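Local coordinates for 3-oxo-glucose-6-phosphate:glutamate aminotransferase (Bacillus subtilis subsp. subtilis, PDB 4K2M), which catalyses the reversible pyridoxal phosphate-dependent transamination of 3-dehydro-glucose 6-phosphate with glutamate, giving kanosamine 6-phosphate for antibiotic biosynthesis, at residues Q376-M387 with T405-P416; K336-L344 with H351-T359. All blocks are in the same frame, centred on the assembly; numbering follows the deposited sequence.

Interaction 1 (Q376-M387 with T405-P416). With O1G (3-deoxy-3-[(E)-({3-hydroxy-2-methyl-5-[(phosphonooxy)methyl]pyridin-4-yl}methylidene)amino]-6-O-phosphono-alpha-D-gluco pyranose), chain C; EDO (1,2-ethanediol), chain E; EDO (1,2-ethanediol), chain G.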
loop_
_atom_site.group_PDB
_atom_site.type_symbol
_atom_site.label_atom_id
_atom_site.label_comp_id
_atom_site.label_asym_id
_atom_site.label_seq_id
_atom_site.Cartn_x
_atom_site.Cartn_y
_atom_site.Cartn_z
ATOM N N GLN A 376 1.015 -30.112 10.071
ATOM C CA GLN A 376 1.916 -29.217 9.339
ATOM C C GLN A 376 2.637 -28.265 10.288
ATOM O O GLN A 376 2.025 -27.644 11.163
ATOM C CB GLN A 376 1.126 -28.437 8.274
ATOM C CG GLN A 376 1.921 -27.341 7.569
ATOM C CD GLN A 376 1.141 -26.641 6.451
ATOM O OE1 GLN A 376 -0.014 -26.229 6.627
ATOM N NE2 GLN A 376 1.783 -26.497 5.294
ATOM N N THR A 377 3.950 -28.194 10.134
ATOM C CA THR A 377 4.780 -27.275 10.905
ATOM C C THR A 377 5.515 -26.410 9.888
ATOM O O THR A 377 5.375 -26.604 8.674
ATOM C CB THR A 377 5.780 -28.018 11.811
ATOM O OG1 THR A 377 6.535 -28.952 11.024
ATOM C CG2 THR A 377 5.042 -28.773 12.930
ATOM N N ASP A 378 6.294 -25.452 10.364
ATOM C CA ASP A 378 6.990 -24.565 9.445
ATOM C C ASP A 378 8.224 -24.001 10.118
ATOM O O ASP A 378 8.415 -24.153 11.329
ATOM C CB ASP A 378 6.071 -23.422 9.011
ATOM C CG ASP A 378 6.378 -22.917 7.615
ATOM O OD1 ASP A 378 7.484 -23.193 7.105
ATOM O OD2 ASP A 378 5.511 -22.231 7.038
ATOM N N VAL A 379 9.064 -23.343 9.328
ATOM C CA VAL A 379 10.257 -22.697 9.867
ATOM C C VAL A 379 10.293 -21.253 9.372
ATOM O O VAL A 379 10.542 -21.005 8.198
ATOM C CB VAL A 379 11.540 -23.462 9.471
ATOM C CG1 VAL A 379 12.811 -22.670 9.882
ATOM C CG2 VAL A 379 11.568 -24.846 10.128
ATOM N N TYR A 380 9.991 -20.304 10.257
ATOM C CA TYR A 380 10.092 -18.874 9.922
ATOM C C TYR A 380 11.463 -18.398 10.393
ATOM O O TYR A 380 11.673 -18.274 11.612
ATOM C CB TYR A 380 8.996 -18.088 10.673
ATOM C CG TYR A 380 7.586 -18.219 10.108
ATOM C CD1 TYR A 380 6.957 -19.458 10.005
ATOM C CD2 TYR A 380 6.869 -17.089 9.717
ATOM C CE1 TYR A 380 5.663 -19.567 9.482
ATOM C CE2 TYR A 380 5.576 -17.182 9.221
ATOM C CZ TYR A 380 4.980 -18.429 9.101
ATOM O OH TYR A 380 3.698 -18.516 8.594
ATOM N N TYR A 381 12.412 -18.107 9.493
ATOM C CA TYR A 381 12.272 -18.085 8.037
ATOM C C TYR A 381 13.363 -18.989 7.472
ATOM O O TYR A 381 14.320 -19.313 8.172
ATOM C CB TYR A 381 12.428 -16.633 7.529
ATOM C CG TYR A 381 11.330 -15.777 8.123
ATOM C CD1 TYR A 381 10.107 -15.662 7.488
ATOM C CD2 TYR A 381 11.489 -15.162 9.365
ATOM C CE1 TYR A 381 9.065 -14.919 8.052
ATOM C CE2 TYR A 381 10.452 -14.422 9.943
ATOM C CZ TYR A 381 9.250 -14.306 9.274
ATOM O OH TYR A 381 8.214 -13.572 9.826
ATOM N N PRO A 382 13.217 -19.424 6.210
ATOM C CA PRO A 382 14.112 -20.491 5.726
ATOM C C PRO A 382 15.558 -20.095 5.423
ATOM O O PRO A 382 16.442 -20.969 5.451
ATOM C CB PRO A 382 13.416 -20.986 4.451
ATOM C CG PRO A 382 12.549 -19.825 4.011
ATOM C CD PRO A 382 12.077 -19.194 5.305
ATOM N N ILE A 383 15.822 -18.820 5.140
ATOM C CA ILE A 383 17.173 -18.411 4.753
ATOM C C ILE A 383 17.561 -17.189 5.580
ATOM O O ILE A 383 16.800 -16.224 5.662
ATOM C CB ILE A 383 17.257 -18.059 3.239
ATOM C CG1 ILE A 383 16.771 -19.231 2.386
ATOM C CG2 ILE A 383 18.690 -17.668 2.858
ATOM C CD1 ILE A 383 16.662 -18.920 0.891
ATOM N N LEU A 384 18.721 -17.246 6.224
ATOM C CA LEU A 384 19.222 -16.114 7.012
ATOM C C LEU A 384 19.737 -15.005 6.085
ATOM O O LEU A 384 20.144 -15.294 4.969
ATOM C CB LEU A 384 20.342 -16.592 7.923
ATOM C CG LEU A 384 19.861 -17.613 8.954
ATOM C CD1 LEU A 384 21.060 -18.144 9.741
ATOM C CD2 LEU A 384 18.872 -16.948 9.885
ATOM N N SER A 385 19.716 -13.753 6.543
ATOM C CA SER A 385 20.080 -12.603 5.708
ATOM C C SER A 385 21.442 -12.730 5.015
ATOM O O SER A 385 21.577 -12.415 3.836
ATOM C CB SER A 385 20.071 -11.317 6.544
ATOM O OG SER A 385 18.783 -11.101 7.088
ATOM N N HIS A 386 22.447 -13.175 5.761
ATOM C CA HIS A 386 23.815 -13.241 5.238
ATOM C C HIS A 386 24.046 -14.478 4.368
ATOM O O HIS A 386 25.152 -14.710 3.878
ATOM C CB HIS A 386 24.826 -13.172 6.385
ATOM C CG HIS A 386 24.773 -14.342 7.317
ATOM N ND1 HIS A 386 23.606 -14.769 7.914
ATOM C CD2 HIS A 386 25.753 -15.163 7.771
ATOM C CE1 HIS A 386 23.865 -15.812 8.681
ATOM N NE2 HIS A 386 25.161 -16.069 8.620
ATOM N N MET A 387 22.990 -15.257 4.156
ATOM C CA MET A 387 23.074 -16.482 3.359
ATOM C C MET A 387 22.168 -16.419 2.137
ATOM O O MET A 387 22.023 -17.392 1.402
ATOM C CB MET A 387 22.746 -17.697 4.227
ATOM C CG MET A 387 23.706 -17.812 5.415
ATOM S SD MET A 387 23.357 -19.211 6.483
ATOM C CE MET A 387 23.729 -20.591 5.381
ATOM N N THR A 405 23.145 -17.650 15.651
ATOM C CA THR A 405 22.035 -17.472 14.728
ATOM C C THR A 405 21.951 -18.686 13.819
ATOM O O THR A 405 20.878 -19.220 13.601
ATOM C CB THR A 405 22.237 -16.227 13.860
ATOM O OG1 THR A 405 22.397 -15.078 14.704
ATOM C CG2 THR A 405 21.063 -16.013 12.902
ATOM N N GLU A 406 23.093 -19.122 13.286
ATOM C CA GLU A 406 23.104 -20.264 12.378
ATOM C C GLU A 406 22.680 -21.568 13.055
ATOM O O GLU A 406 21.929 -22.369 12.483
ATOM C CB GLU A 406 24.478 -20.389 11.708
ATOM C CG GLU A 406 24.742 -19.323 10.634
ATOM C CD GLU A 406 26.232 -19.081 10.416
ATOM O OE1 GLU A 406 27.005 -20.038 10.635
ATOM O OE2 GLU A 406 26.637 -17.946 10.047
ATOM N N LYS A 407 23.154 -21.788 14.274
ATOM C CA LYS A 407 22.788 -23.000 15.002
ATOM C C LYS A 407 21.295 -22.983 15.346
ATOM O O LYS A 407 20.587 -23.949 15.079
ATOM C CB LYS A 407 23.640 -23.151 16.272
ATOM C CG LYS A 407 23.389 -24.447 17.069
ATOM C CD LYS A 407 23.495 -25.682 16.166
ATOM C CE LYS A 407 23.309 -26.979 16.966
ATOM N NZ LYS A 407 23.351 -28.190 16.082
ATOM N N ALA A 408 20.807 -21.870 15.885
ATOM C CA ALA A 408 19.386 -21.789 16.252
ATOM C C ALA A 408 18.503 -21.922 15.016
ATOM O O ALA A 408 17.443 -22.547 15.048
ATOM C CB ALA A 408 19.097 -20.493 16.982
ATOM N N HIS A 409 18.948 -21.323 13.920
ATOM C CA HIS A 409 18.238 -21.393 12.650
ATOM C C HIS A 409 18.038 -22.829 12.162
ATOM O O HIS A 409 17.027 -23.144 11.525
ATOM C CB HIS A 409 19.024 -20.613 11.592
ATOM C CG HIS A 409 18.431 -20.700 10.223
ATOM N ND1 HIS A 409 17.161 -20.253 9.936
ATOM C CD2 HIS A 409 18.937 -21.172 9.062
ATOM C CE1 HIS A 409 16.910 -20.446 8.654
ATOM N NE2 HIS A 409 17.972 -21.000 8.099
ATOM N N SER A 410 19.006 -23.696 12.460
ATOM C CA SER A 410 18.949 -25.097 12.036
ATOM C C SER A 410 18.102 -25.955 12.972
ATOM O O SER A 410 17.752 -27.095 12.645
ATOM C CB SER A 410 20.369 -25.678 11.947
ATOM O OG SER A 410 20.886 -25.904 13.246
ATOM N N GLN A 411 17.756 -25.409 14.134
ATOM C CA GLN A 411 17.039 -26.190 15.142
ATOM C C GLN A 411 15.578 -25.808 15.280
ATOM O O GLN A 411 14.763 -26.605 15.744
ATOM C CB GLN A 411 17.704 -26.018 16.511
ATOM C CG GLN A 411 19.059 -26.679 16.639
ATOM C CD GLN A 411 19.554 -26.622 18.056
ATOM O OE1 GLN A 411 20.115 -25.618 18.485
ATOM N NE2 GLN A 411 19.298 -27.683 18.815
ATOM N N VAL A 412 15.250 -24.581 14.897
ATOM C CA VAL A 412 13.943 -24.023 15.256
ATOM C C VAL A 412 12.834 -24.682 14.460
ATOM O O VAL A 412 12.985 -24.997 13.270
ATOM C CB VAL A 412 13.903 -22.472 15.080
ATOM C CG1 VAL A 412 14.018 -22.091 13.605
ATOM C CG2 VAL A 412 12.622 -21.880 15.706
ATOM N N LEU A 413 11.708 -24.902 15.132
ATOM C CA LEU A 413 10.536 -25.479 14.499
ATOM C C LEU A 413 9.314 -24.770 15.065
ATOM O O LEU A 413 9.149 -24.693 16.284
ATOM C CB LEU A 413 10.445 -26.979 14.811
ATOM C CG LEU A 413 9.320 -27.700 14.080
ATOM C CD1 LEU A 413 9.496 -27.485 12.585
ATOM C CD2 LEU A 413 9.325 -29.180 14.396
ATOM N N HIS A 414 8.468 -24.250 14.186
ATOM C CA HIS A 414 7.270 -23.556 14.637
ATOM C C HIS A 414 6.056 -24.468 14.599
ATOM O O HIS A 414 5.813 -25.153 13.589
ATOM C CB HIS A 414 7.047 -22.293 13.791
ATOM C CG HIS A 414 8.089 -21.248 14.026
ATOM N ND1 HIS A 414 9.105 -20.984 13.129
ATOM C CD2 HIS A 414 8.302 -20.440 15.093
ATOM C CE1 HIS A 414 9.885 -20.037 13.628
ATOM N NE2 HIS A 414 9.421 -19.691 14.815
ATOM N N LEU A 415 5.295 -24.450 15.697
ATOM C CA LEU A 415 4.091 -25.254 15.839
ATOM C C LEU A 415 2.879 -24.367 15.580
ATOM O O LEU A 415 2.936 -23.171 15.865
ATOM C CB LEU A 415 4.014 -25.803 17.260
ATOM C CG LEU A 415 5.236 -26.584 17.725
ATOM C CD1 LEU A 415 4.889 -27.195 19.079
ATOM C CD2 LEU A 415 5.601 -27.665 16.715
ATOM N N PRO A 416 1.778 -24.940 15.063
ATOM C CA PRO A 416 0.594 -24.115 14.784
ATOM C C PRO A 416 0.126 -23.334 16.013
ATOM O O PRO A 416 0.035 -23.908 17.107
ATOM C CB PRO A 416 -0.469 -25.153 14.398
ATOM C CG PRO A 416 0.332 -26.272 13.794
ATOM C CD PRO A 416 1.591 -26.340 14.625
HETATM P P O1G C . 4.667 -5.847 6.357
HETATM C C3A O1G C . 7.836 -9.108 9.973
HETATM O O3 O1G C . 7.423 -10.358 10.294
HETATM C C1 O1G C . 5.130 -13.589 6.350
HETATM N "N1'" O1G C . 9.213 -7.217 10.322
HETATM C C2 O1G C . 5.860 -12.631 7.294
HETATM O O2 O1G C . 5.924 -13.376 8.557
HETATM C C9A O1G C . 8.850 -8.458 10.684
HETATM C C2A O1G C . 9.560 -9.091 11.868
HETATM C C3 O1G C . 5.149 -11.278 7.473
HETATM N "N3'" O1G C . 6.133 -10.436 8.176
HETATM O O1 O1G C . 3.917 -14.092 6.932
HETATM C C4 O1G C . 4.688 -10.681 6.129
HETATM O O4 O1G C . 3.683 -9.742 6.561
HETATM C C4A O1G C . 7.214 -8.483 8.907
HETATM C C4B O1G C . 6.159 -9.157 8.123
HETATM C C5 O1G C . 3.938 -11.767 5.358
HETATM O O5 O1G C . 4.765 -12.916 5.138
HETATM C C5A O1G C . 7.614 -7.198 8.550
HETATM C C5T O1G C . 7.049 -6.353 7.397
HETATM C C6 O1G C . 3.604 -11.387 3.942
HETATM C C6A O1G C . 8.627 -6.592 9.278
HETATM O OP1 O1G C . 5.461 -4.957 5.425
HETATM O OP2 O1G C . 3.483 -5.161 6.952
HETATM O OP3 O1G C . 4.394 -7.235 5.732
HETATM O OP4 O1G C . 5.650 -6.085 7.648
HETATM O O6 O1G C . 2.720 -12.225 3.299
HETATM P "P'" O1G C . 1.678 -11.647 2.220
HETATM O OP6 O1G C . 0.786 -10.693 2.985
HETATM O OP7 O1G C . 2.453 -10.991 1.101
HETATM O OP8 O1G C . 0.951 -12.918 1.772
HETATM C C1 EDO E . 7.486 -18.422 6.498
HETATM O O1 EDO E . 6.970 -17.716 5.362
HETATM C C2 EDO E . 7.917 -19.825 6.067
HETATM O O2 EDO E . 6.802 -20.441 5.414
HETATM C C1 EDO G . 15.431 -19.068 12.555
HETATM O O1 EDO G . 16.297 -18.345 11.686
HETATM C C2 EDO G . 15.669 -18.653 14.000
HETATM O O2 EDO G . 15.183 -17.321 14.183
#

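Interaction 2 (K336-L344 with H351-T359). With EDO (1,2-ethanediol), chain D.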
loop_
_atom_site.group_PDB
_atom_site.type_symbol
_atom_site.label_atom_id
_atom_site.label_comp_id
_atom_site.label_asym_id
_atom_site.label_seq_id
_atom_site.Cartn_x
_atom_site.Cartn_y
_atom_site.Cartn_z
ATOM N N LYS A 336 13.595 -34.234 29.368
ATOM C CA LYS A 336 14.456 -35.334 28.952
ATOM C C LYS A 336 15.462 -34.917 27.892
ATOM O O LYS A 336 16.172 -35.759 27.343
ATOM C CB LYS A 336 13.619 -36.502 28.437
ATOM C CG LYS A 336 12.777 -37.146 29.523
ATOM C CD LYS A 336 12.148 -38.437 29.041
ATOM C CE LYS A 336 11.240 -39.033 30.105
ATOM N NZ LYS A 336 10.370 -40.093 29.523
ATOM N N GLY A 337 15.499 -33.618 27.600
ATOM C CA GLY A 337 16.500 -33.047 26.719
ATOM C C GLY A 337 16.275 -33.283 25.235
ATOM O O GLY A 337 17.196 -33.109 24.439
ATOM N N TYR A 338 15.062 -33.668 24.844
ATOM C CA TYR A 338 14.800 -33.927 23.424
ATOM C C TYR A 338 14.482 -32.650 22.636
ATOM O O TYR A 338 14.788 -32.556 21.455
ATOM C CB TYR A 338 13.675 -34.945 23.234
ATOM C CG TYR A 338 13.879 -36.243 23.995
ATOM C CD1 TYR A 338 12.792 -36.957 24.488
ATOM C CD2 TYR A 338 15.153 -36.758 24.204
ATOM C CE1 TYR A 338 12.969 -38.142 25.181
ATOM C CE2 TYR A 338 15.342 -37.938 24.898
ATOM C CZ TYR A 338 14.247 -38.627 25.381
ATOM O OH TYR A 338 14.436 -39.803 26.069
ATOM N N ILE A 339 13.847 -31.679 23.287
ATOM C CA ILE A 339 13.540 -30.410 22.630
ATOM C C ILE A 339 13.817 -29.254 23.573
ATOM O O ILE A 339 14.016 -29.458 24.774
ATOM C CB ILE A 339 12.061 -30.330 22.183
ATOM C CG1 ILE A 339 11.130 -30.309 23.399
ATOM C CG2 ILE A 339 11.708 -31.470 21.229
ATOM C CD1 ILE A 339 9.652 -30.059 23.042
ATOM N N GLU A 340 13.838 -28.034 23.038
ATOM C CA GLU A 340 13.785 -26.850 23.889
ATOM C C GLU A 340 12.426 -26.191 23.696
ATOM O O GLU A 340 11.963 -26.057 22.574
ATOM C CB GLU A 340 14.870 -25.845 23.520
ATOM C CG GLU A 340 16.284 -26.236 23.929
ATOM C CD GLU A 340 17.299 -25.154 23.554
ATOM O OE1 GLU A 340 17.071 -23.976 23.914
ATOM O OE2 GLU A 340 18.307 -25.479 22.886
ATOM N N LEU A 341 11.790 -25.791 24.791
ATOM C CA LEU A 341 10.526 -25.065 24.714
ATOM C C LEU A 341 10.791 -23.607 25.050
ATOM O O LEU A 341 11.699 -23.301 25.827
ATOM C CB LEU A 341 9.529 -25.631 25.739
ATOM C CG LEU A 341 8.935 -26.999 25.411
ATOM C CD1 LEU A 341 8.335 -27.656 26.663
ATOM C CD2 LEU A 341 7.869 -26.886 24.302
ATOM N N PRO A 342 9.968 -22.697 24.511
ATOM C CA PRO A 342 10.158 -21.312 24.952
ATOM C C PRO A 342 9.746 -21.136 26.409
ATOM O O PRO A 342 9.006 -21.957 26.954
ATOM C CB PRO A 342 9.233 -20.511 24.030
ATOM C CG PRO A 342 8.138 -21.495 23.648
ATOM C CD PRO A 342 8.802 -22.865 23.621
ATOM N N GLU A 343 10.264 -20.091 27.039
ATOM C CA GLU A 343 9.913 -19.770 28.415
ATOM C C GLU A 343 8.548 -19.091 28.463
ATOM O O GLU A 343 8.227 -18.254 27.616
ATOM C CB GLU A 343 10.983 -18.841 28.983
ATOM C CG GLU A 343 10.757 -18.388 30.410
ATOM C CD GLU A 343 11.887 -17.494 30.899
ATOM O OE1 GLU A 343 13.004 -17.604 30.348
ATOM O OE2 GLU A 343 11.657 -16.681 31.820
ATOM N N LEU A 344 7.732 -19.437 29.450
ATOM C CA LEU A 344 6.450 -18.772 29.594
ATOM C C LEU A 344 6.718 -17.423 30.246
ATOM O O LEU A 344 6.674 -17.288 31.474
ATOM C CB LEU A 344 5.507 -19.614 30.464
ATOM C CG LEU A 344 4.074 -19.099 30.591
ATOM C CD1 LEU A 344 3.257 -19.253 29.305
ATOM C CD2 LEU A 344 3.334 -19.722 31.790
ATOM N N HIS A 351 3.213 -14.510 18.632
ATOM C CA HIS A 351 2.838 -14.456 17.229
ATOM C C HIS A 351 3.167 -15.788 16.537
ATOM O O HIS A 351 2.384 -16.298 15.729
ATOM C CB HIS A 351 3.576 -13.322 16.518
ATOM C CG HIS A 351 3.303 -13.285 15.050
ATOM N ND1 HIS A 351 2.048 -13.041 14.537
ATOM C CD2 HIS A 351 4.112 -13.495 13.986
ATOM C CE1 HIS A 351 2.098 -13.087 13.216
ATOM N NE2 HIS A 351 3.338 -13.362 12.857
ATOM N N LEU A 352 4.347 -16.325 16.846
ATOM C CA LEU A 352 4.772 -17.646 16.395
ATOM C C LEU A 352 5.259 -18.403 17.616
ATOM O O LEU A 352 5.661 -17.783 18.600
ATOM C CB LEU A 352 5.875 -17.529 15.325
ATOM C CG LEU A 352 5.352 -17.016 13.968
ATOM C CD1 LEU A 352 6.410 -16.211 13.173
ATOM C CD2 LEU A 352 4.806 -18.165 13.114
ATOM N N PHE A 353 5.219 -19.736 17.559
ATOM C CA PHE A 353 5.581 -20.563 18.712
ATOM C C PHE A 353 6.746 -21.463 18.335
ATOM O O PHE A 353 6.552 -22.495 17.677
ATOM C CB PHE A 353 4.406 -21.440 19.178
ATOM C CG PHE A 353 4.713 -22.198 20.438
ATOM C CD1 PHE A 353 4.496 -21.604 21.678
ATOM C CD2 PHE A 353 5.279 -23.479 20.387
ATOM C CE1 PHE A 353 4.823 -22.271 22.861
ATOM C CE2 PHE A 353 5.598 -24.162 21.569
ATOM C CZ PHE A 353 5.376 -23.544 22.807
ATOM N N PRO A 354 7.959 -21.073 18.732
ATOM C CA PRO A 354 9.142 -21.845 18.329
ATOM C C PRO A 354 9.599 -22.830 19.383
ATOM O O PRO A 354 9.735 -22.481 20.571
ATOM C CB PRO A 354 10.215 -20.768 18.149
ATOM C CG PRO A 354 9.836 -19.703 19.145
ATOM C CD PRO A 354 8.310 -19.752 19.289
ATOM N N ILE A 355 9.828 -24.069 18.956
ATOM C CA ILE A 355 10.566 -25.010 19.790
ATOM C C ILE A 355 11.891 -25.251 19.090
ATOM O O ILE A 355 12.080 -24.829 17.950
ATOM C CB ILE A 355 9.821 -26.337 19.993
ATOM C CG1 ILE A 355 9.721 -27.113 18.683
ATOM C CG2 ILE A 355 8.410 -26.101 20.576
ATOM C CD1 ILE A 355 9.076 -28.495 18.847
ATOM N N LYS A 356 12.839 -25.891 19.762
ATOM C CA LYS A 356 14.059 -26.294 19.056
ATOM C C LYS A 356 14.195 -27.805 19.133
ATOM O O LYS A 356 13.936 -28.397 20.184
ATOM C CB LYS A 356 15.294 -25.584 19.632
ATOM C CG LYS A 356 15.318 -24.069 19.387
ATOM C CD LYS A 356 16.315 -23.340 20.317
ATOM C CE LYS A 356 17.756 -23.582 19.955
ATOM N NZ LYS A 356 18.690 -22.894 20.931
ATOM N N VAL A 357 14.556 -28.417 18.007
ATOM C CA VAL A 357 14.780 -29.859 17.954
ATOM C C VAL A 357 16.222 -30.063 17.500
ATOM O O VAL A 357 16.900 -29.095 17.162
ATOM C CB VAL A 357 13.801 -30.540 16.978
ATOM C CG1 VAL A 357 12.342 -30.291 17.428
ATOM C CG2 VAL A 357 13.999 -30.006 15.579
ATOM N N ARG A 358 16.701 -31.301 17.486
ATOM C CA ARG A 358 18.055 -31.549 16.991
ATOM C C ARG A 358 18.190 -31.174 15.514
ATOM O O ARG A 358 17.308 -31.464 14.694
ATOM C CB ARG A 358 18.461 -33.007 17.212
ATOM C CG ARG A 358 18.789 -33.352 18.659
ATOM C CD ARG A 358 19.050 -34.847 18.798
ATOM N NE ARG A 358 19.586 -35.405 17.558
ATOM C CZ ARG A 358 20.882 -35.482 17.274
ATOM N NH1 ARG A 358 21.776 -35.041 18.148
ATOM N NH2 ARG A 358 21.283 -35.999 16.116
ATOM N N THR A 359 19.303 -30.524 15.174
ATOM C CA THR A 359 19.550 -30.121 13.790
ATOM C C THR A 359 19.412 -31.297 12.824
ATOM O O THR A 359 18.801 -31.180 11.749
ATOM C CB THR A 359 20.964 -29.537 13.665
ATOM O OG1 THR A 359 21.055 -28.361 14.478
ATOM C CG2 THR A 359 21.285 -29.185 12.221
HETATM C C1 EDO D . 12.787 -22.531 22.260
HETATM O O1 EDO D . 11.971 -21.441 21.834
HETATM C C2 EDO D . 14.131 -21.967 22.729
HETATM O O2 EDO D . 13.900 -21.085 23.829
HETATM O O HOH W 1 14.919 -33.331 18.737
#

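Interaction 1 (Q376-M387 with T405-P416)
Asp378 and His414 form a single antiparallel bridge as a hydrogen-bonded pair. His414 N gives the shorter bond, 2.9 Å to Asp378 O; Asp378 N returns one of 3.3 Å to His414 O. Two more polar links lie toward helix 403-411. His386 NE2 donates to Glu406 OE2 in a nearly straight bond of 2.8 Å. OE2 lies in the imidazole plane, while the carboxylate as a whole is turned 22° from it and is met on its anti side; OE2 also takes the backbone N of Leu402. His409 NE2 makes a weak, bent bond to Pro382 O.

Apolar packing falls in two patches. Leu384 CG sits over one face of the His409 ring, a CH-pi contact 3.7 Å from the centroid. With chi1 at 176°, that ring extends away from its own backbone N and meets Leu384. Nearer the bridge, Val379 CG1 meets Val412 CG1 at 4.0 Å.

The Tyr380 ring turns its edge to the face of His414, offset, with planes at 83°. A cis peptide leads to Tyr381, whose OH is hydrogen-bonded to O2 of the bound external aldimine at 2.6 Å. The bridge before Tyr381 and the His386-Glu406 bond after it tie the loop to strand 412-415 and helix 403-411, which probably helps to place its hydroxyl.

Interaction 2 (K336-L344 with H351-T359)
Glu340 and Lys356 pair antiparallel through two reciprocal backbone bonds, Glu340 N to Lys356 O and Lys356 N to Glu340 O, each 2.9 Å. This is a single bridge of the hydrogen-bonded kind, made on strand 353-356. A water extends the link, accepting from Arg358 N and donating to Tyr338 O.

The side chains of Glu340 and Lys356 run alongside each other. Similar chi1 values in both (-73° and -67°) send the two chains off the same way. Lys356 then bends at chi3, and its NZ reaches Glu340 OE2 at 3.3 Å in a salt bridge whose hydrogen bond is weak. Each end has another partner: Gln175 for Glu340 OE1 and the carbonyl of Pro174 for Lys356 NZ.

On the other face of the paired backbones, Ile339 CG2 meets Val357 CG1 at 4.0 Å. Leu341 CD2 lies 3.8 Å from Ile355 CG2 and also approaches the Phe353 ring at its edge. Farther along, Pro342 crosses Phe353 at about a right angle, with CG 3.5 Å from CE1.

The backbone bonds and the apolar pairs join the segment after helix 331-335 to the strand. Both charged ends also have a neutral partner in residues 174-175, so the weak ion pair is probably not their only support.

In the fold
The two contacts meet at a small antiparallel sheet. Strand 353-356 of interaction 2 pairs with strand 412-415 of interaction 1, through backbone bonds such as Ile355 with Leu413. Segments 376-387 and 336-344 each add one bridge to these strands. Thr359 also probably hydrogen-bonds to Ser410 and Lys407. Interaction 2 is the more buried; interaction 1 is partly buried and has exposed residues at its margin. Their chemistry differs with their place. Interaction 1 reaches the ligand pocket and the second subunit, and relies on histidines and tyrosines. Interaction 2 touches no other chain; it combines apolar packing, including Phe353, with a weak ion pair and a backbone bridge, and helix 423-441 packs against Ile339 and Ile355.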